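Local coordinates for protein DNA polymerase sliding clamp 2 (Sulfolobus tokodaii, PDB 3AIZ) that serves as one subunit of a ring-shaped sliding clamp that encircles DNA and tethers the replicative polymerase and other DNA-processing proteins to it, at residues 49-54 against 239-244. Residues are numbered along the deposited sequence; the frame is centred on the assembly and turned at random.
Sequences IFKIPK and QLIFWI
Ile49 and Ile241 face each other as a hydrogen-bonded antiparallel pair: Ile49 N reaches Ile241 O at 2.8 Å, and Ile241 N returns to Ile49 O at 2.9 Å. Two residues on, Lys51 and Gln239 exchange a second such pair of backbone bonds, and Phe50 with Leu240 forms the non-hydrogen-bonded pair between them. Beta-branched isoleucine suits the extended backbone, and the two CB atoms pack at 3.8 Å.

Lys51 can be followed outward from this seam. Its CB leaves the strand on the same face as Ile49 and Ile241; CG lies anti to the backbone N (chi1 173°), and CD continues nearly straight. The bend at chi3 (60°) brings CE back toward the neighbouring strand, beside Ile241 CD1 at 3.5 Å. NZ passes the same methyl and forms a salt bridge with Glu127. Lysine fits here because its long aliphatic shaft can pack on isoleucine while its ammonium reaches a carboxylate beyond. On that face Ile49 CD1 also approaches the edge of the Trp243 indole, 4.2 Å from CD1 of that ring.

The reverse face carries Phe50, whose flat ring meets Phe12 of helix 9-16 with the planes at about 45°, and Leu240, which packs on Val232 of strand 226-233. Strand 46-53 continues to strand 34-40 and strand 239-244 to strand 226-233; their pairing is where the strands of the N-terminal domain meet those of the C-terminal domain, near the centre of the subunit.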
ATOM      1  N   ILE A  49      23.181  31.105   0.644  1.00 38.83           N
ATOM      2  CA  ILE A  49      24.032  31.030   1.822  1.00 36.69           C
ATOM      3  C   ILE A  49      23.420  30.151   2.905  1.00 38.36           C
ATOM      4  O   ILE A  49      22.258  30.311   3.273  1.00 39.26           O
ATOM      5  CB  ILE A  49      24.308  32.423   2.419  1.00 35.47           C
ATOM      6  CG1 ILE A  49      25.103  33.282   1.436  1.00 36.93           C
ATOM      7  CG2 ILE A  49      25.064  32.302   3.729  1.00 38.10           C
ATOM      8  CD1 ILE A  49      25.394  34.671   1.951  1.00 35.74           C
ATOM      9  N   PHE A  50      24.218  29.217   3.404  1.00 40.55           N
ATOM     10  CA  PHE A  50      23.847  28.406   4.552  1.00 36.53           C
ATOM     11  C   PHE A  50      24.770  28.791   5.697  1.00 37.87           C
ATOM     12  O   PHE A  50      25.988  28.726   5.556  1.00 43.26           O
ATOM     13  CB  PHE A  50      23.997  26.922   4.213  1.00 38.02           C
ATOM     14  CG  PHE A  50      24.117  26.032   5.412  1.00 39.28           C
ATOM     15  CD1 PHE A  50      23.024  25.783   6.221  1.00 39.62           C
ATOM     16  CD2 PHE A  50      25.325  25.432   5.724  1.00 40.51           C
ATOM     17  CE1 PHE A  50      23.135  24.961   7.323  1.00 39.44           C
ATOM     18  CE2 PHE A  50      25.441  24.609   6.824  1.00 38.92           C
ATOM     19  CZ  PHE A  50      24.344  24.373   7.625  1.00 37.96           C
ATOM     20  N   LYS A  51      24.201  29.210   6.823  1.00 35.72           N
ATOM     21  CA  LYS A  51      25.019  29.703   7.929  1.00 35.50           C
ATOM     22  C   LYS A  51      24.500  29.321   9.314  1.00 34.24           C
ATOM     23  O   LYS A  51      23.323  29.503   9.624  1.00 36.63           O
ATOM     24  CB  LYS A  51      25.192  31.223   7.829  1.00 34.73           C
ATOM     25  CG  LYS A  51      25.896  31.849   9.024  1.00 37.47           C
ATOM     26  CD  LYS A  51      26.372  33.260   8.715  1.00 41.78           C
ATOM     27  CE  LYS A  51      25.215  34.173   8.349  1.00 51.32           C
ATOM     28  NZ  LYS A  51      25.681  35.525   7.924  1.00 54.50           N
ATOM     29  N   ILE A  52      25.395  28.796  10.144  1.00 36.37           N
ATOM     30  CA  ILE A  52      25.084  28.495  11.536  1.00 37.04           C
ATOM     31  C   ILE A  52      26.020  29.259  12.470  1.00 40.13           C
ATOM     32  O   ILE A  52      27.181  28.883  12.634  1.00 40.17           O
ATOM     33  CB  ILE A  52      25.212  26.993  11.839  1.00 33.32           C
ATOM     34  CG1 ILE A  52      24.354  26.174  10.875  1.00 35.29           C
ATOM     35  CG2 ILE A  52      24.820  26.708  13.279  1.00 32.30           C
ATOM     36  CD1 ILE A  52      24.343  24.692  11.180  1.00 32.41           C
ATOM     37  N   PRO A  53      25.516  30.339  13.083  1.00 42.00           N
ATOM     38  CA  PRO A  53      26.312  31.130  14.028  1.00 40.83           C
ATOM     39  C   PRO A  53      26.894  30.250  15.129  1.00 39.49           C
ATOM     40  O   PRO A  53      26.287  29.244  15.492  1.00 38.63           O
ATOM     41  CB  PRO A  53      25.285  32.100  14.616  1.00 40.81           C
ATOM     42  CG  PRO A  53      24.247  32.232  13.556  1.00 39.39           C
ATOM     43  CD  PRO A  53      24.159  30.884  12.906  1.00 39.59           C
ATOM     44  N   LYS A  54      28.056  30.629  15.649  1.00 45.35           N
ATOM     45  CA  LYS A  54      28.730  29.840  16.676  1.00 43.66           C
ATOM     46  C   LYS A  54      27.904  29.766  17.956  1.00 40.71           C
ATOM     47  O   LYS A  54      28.128  28.899  18.799  1.00 42.16           O
ATOM     48  CB  LYS A  54      30.115  30.416  16.981  1.00 43.48           C
ATOM     49  CG  LYS A  54      30.088  31.720  17.761  1.00 46.96           C
ATOM     50  CD  LYS A  54      31.453  32.038  18.349  1.00 54.73           C
ATOM     51  CE  LYS A  54      31.390  33.234  19.285  1.00 60.40           C
ATOM     52  NZ  LYS A  54      32.707  33.505  19.930  1.00 59.47           N
ATOM     53  N   GLN A 239      20.466  28.885   9.691  1.00 37.09           N
ATOM     54  CA  GLN A 239      19.909  29.995   8.935  1.00 36.55           C
ATOM     55  C   GLN A 239      20.175  29.890   7.437  1.00 36.09           C
ATOM     56  O   GLN A 239      21.293  29.598   7.012  1.00 36.78           O
ATOM     57  CB  GLN A 239      20.466  31.313   9.480  1.00 39.86           C
ATOM     58  CG  GLN A 239      19.881  32.562   8.850  1.00 45.55           C
ATOM     59  CD  GLN A 239      20.330  33.827   9.557  1.00 51.17           C
ATOM     60  OE1 GLN A 239      21.071  33.771  10.540  1.00 44.61           O
ATOM     61  NE2 GLN A 239      19.879  34.975   9.063  1.00 52.11           N
ATOM     62  N   LEU A 240      19.133  30.122   6.646  1.00 37.09           N
ATOM     63  CA  LEU A 240      19.270  30.222   5.199  1.00 35.47           C
ATOM     64  C   LEU A 240      19.217  31.687   4.791  1.00 33.44           C
ATOM     65  O   LEU A 240      18.383  32.445   5.280  1.00 33.51           O
ATOM     66  CB  LEU A 240      18.166  29.439   4.487  1.00 34.97           C
ATOM     67  CG  LEU A 240      18.536  28.052   3.962  1.00 37.80           C
ATOM     68  CD1 LEU A 240      17.322  27.367   3.356  1.00 37.36           C
ATOM     69  CD2 LEU A 240      19.660  28.149   2.945  1.00 36.13           C
ATOM     70  N   ILE A 241      20.116  32.085   3.900  1.00 31.11           N
ATOM     71  CA  ILE A 241      20.177  33.471   3.458  1.00 31.16           C
ATOM     72  C   ILE A 241      20.301  33.542   1.945  1.00 32.83           C
ATOM     73  O   ILE A 241      21.200  32.940   1.358  1.00 32.84           O
ATOM     74  CB  ILE A 241      21.360  34.218   4.100  1.00 36.33           C
ATOM     75  CG1 ILE A 241      21.277  34.136   5.626  1.00 37.22           C
ATOM     76  CG2 ILE A 241      21.390  35.667   3.636  1.00 33.48           C
ATOM     77  CD1 ILE A 241      22.421  34.816   6.336  1.00 40.92           C
ATOM     78  N   PHE A 242      19.391  34.276   1.316  1.00 32.61           N
ATOM     79  CA  PHE A 242      19.394  34.409  -0.133  1.00 31.00           C
ATOM     80  C   PHE A 242      19.644  35.847  -0.557  1.00 29.71           C
ATOM     81  O   PHE A 242      19.244  36.786   0.127  1.00 32.70           O
ATOM     82  CB  PHE A 242      18.070  33.919  -0.721  1.00 31.95           C
ATOM     83  CG  PHE A 242      17.800  32.463  -0.478  1.00 31.29           C
ATOM     84  CD1 PHE A 242      17.053  32.057   0.614  1.00 29.40           C
ATOM     85  CD2 PHE A 242      18.292  31.502  -1.345  1.00 31.46           C
ATOM     86  CE1 PHE A 242      16.802  30.718   0.839  1.00 30.53           C
ATOM     87  CE2 PHE A 242      18.045  30.162  -1.125  1.00 33.26           C
ATOM     88  CZ  PHE A 242      17.299  29.770  -0.032  1.00 34.31           C
ATOM     89  N   TRP A 243      20.313  36.008  -1.691  1.00 29.63           N
ATOM     90  CA  TRP A 243      20.507  37.320  -2.290  1.00 32.46           C
ATOM     91  C   TRP A 243      20.112  37.271  -3.758  1.00 32.52           C
ATOM     92  O   TRP A 243      20.673  36.498  -4.535  1.00 31.95           O
ATOM     93  CB  TRP A 243      21.957  37.782  -2.145  1.00 35.15           C
ATOM     94  CG  TRP A 243      22.302  38.273  -0.771  1.00 34.84           C
ATOM     95  CD1 TRP A 243      22.928  37.573   0.218  1.00 38.36           C
ATOM     96  CD2 TRP A 243      22.039  39.575  -0.235  1.00 36.26           C
ATOM     97  NE1 TRP A 243      23.074  38.359   1.336  1.00 37.85           N
ATOM     98  CE2 TRP A 243      22.536  39.592   1.083  1.00 37.83           C
ATOM     99  CE3 TRP A 243      21.433  40.729  -0.742  1.00 36.49           C
ATOM    100  CZ2 TRP A 243      22.445  40.717   1.901  1.00 37.55           C
ATOM    101  CZ3 TRP A 243      21.343  41.844   0.070  1.00 34.79           C
ATOM    102  CH2 TRP A 243      21.847  41.829   1.377  1.00 38.63           C
ATOM    103  N   ILE A 244      19.136  38.092  -4.130  1.00 35.27           N
ATOM    104  CA  ILE A 244      18.647  38.127  -5.503  1.00 33.96           C
ATOM    105  C   ILE A 244      19.076  39.411  -6.199  1.00 32.14           C
ATOM    106  O   ILE A 244      18.814  40.509  -5.709  1.00 32.03           O
ATOM    107  CB  ILE A 244      17.108  38.012  -5.569  1.00 32.45           C
ATOM    108  CG1 ILE A 244      16.634  36.670  -5.006  1.00 32.15           C
ATOM    109  CG2 ILE A 244      16.625  38.169  -7.000  1.00 35.81           C
ATOM    110  CD1 ILE A 244      16.686  36.580  -3.499  1.00 33.00           C
TER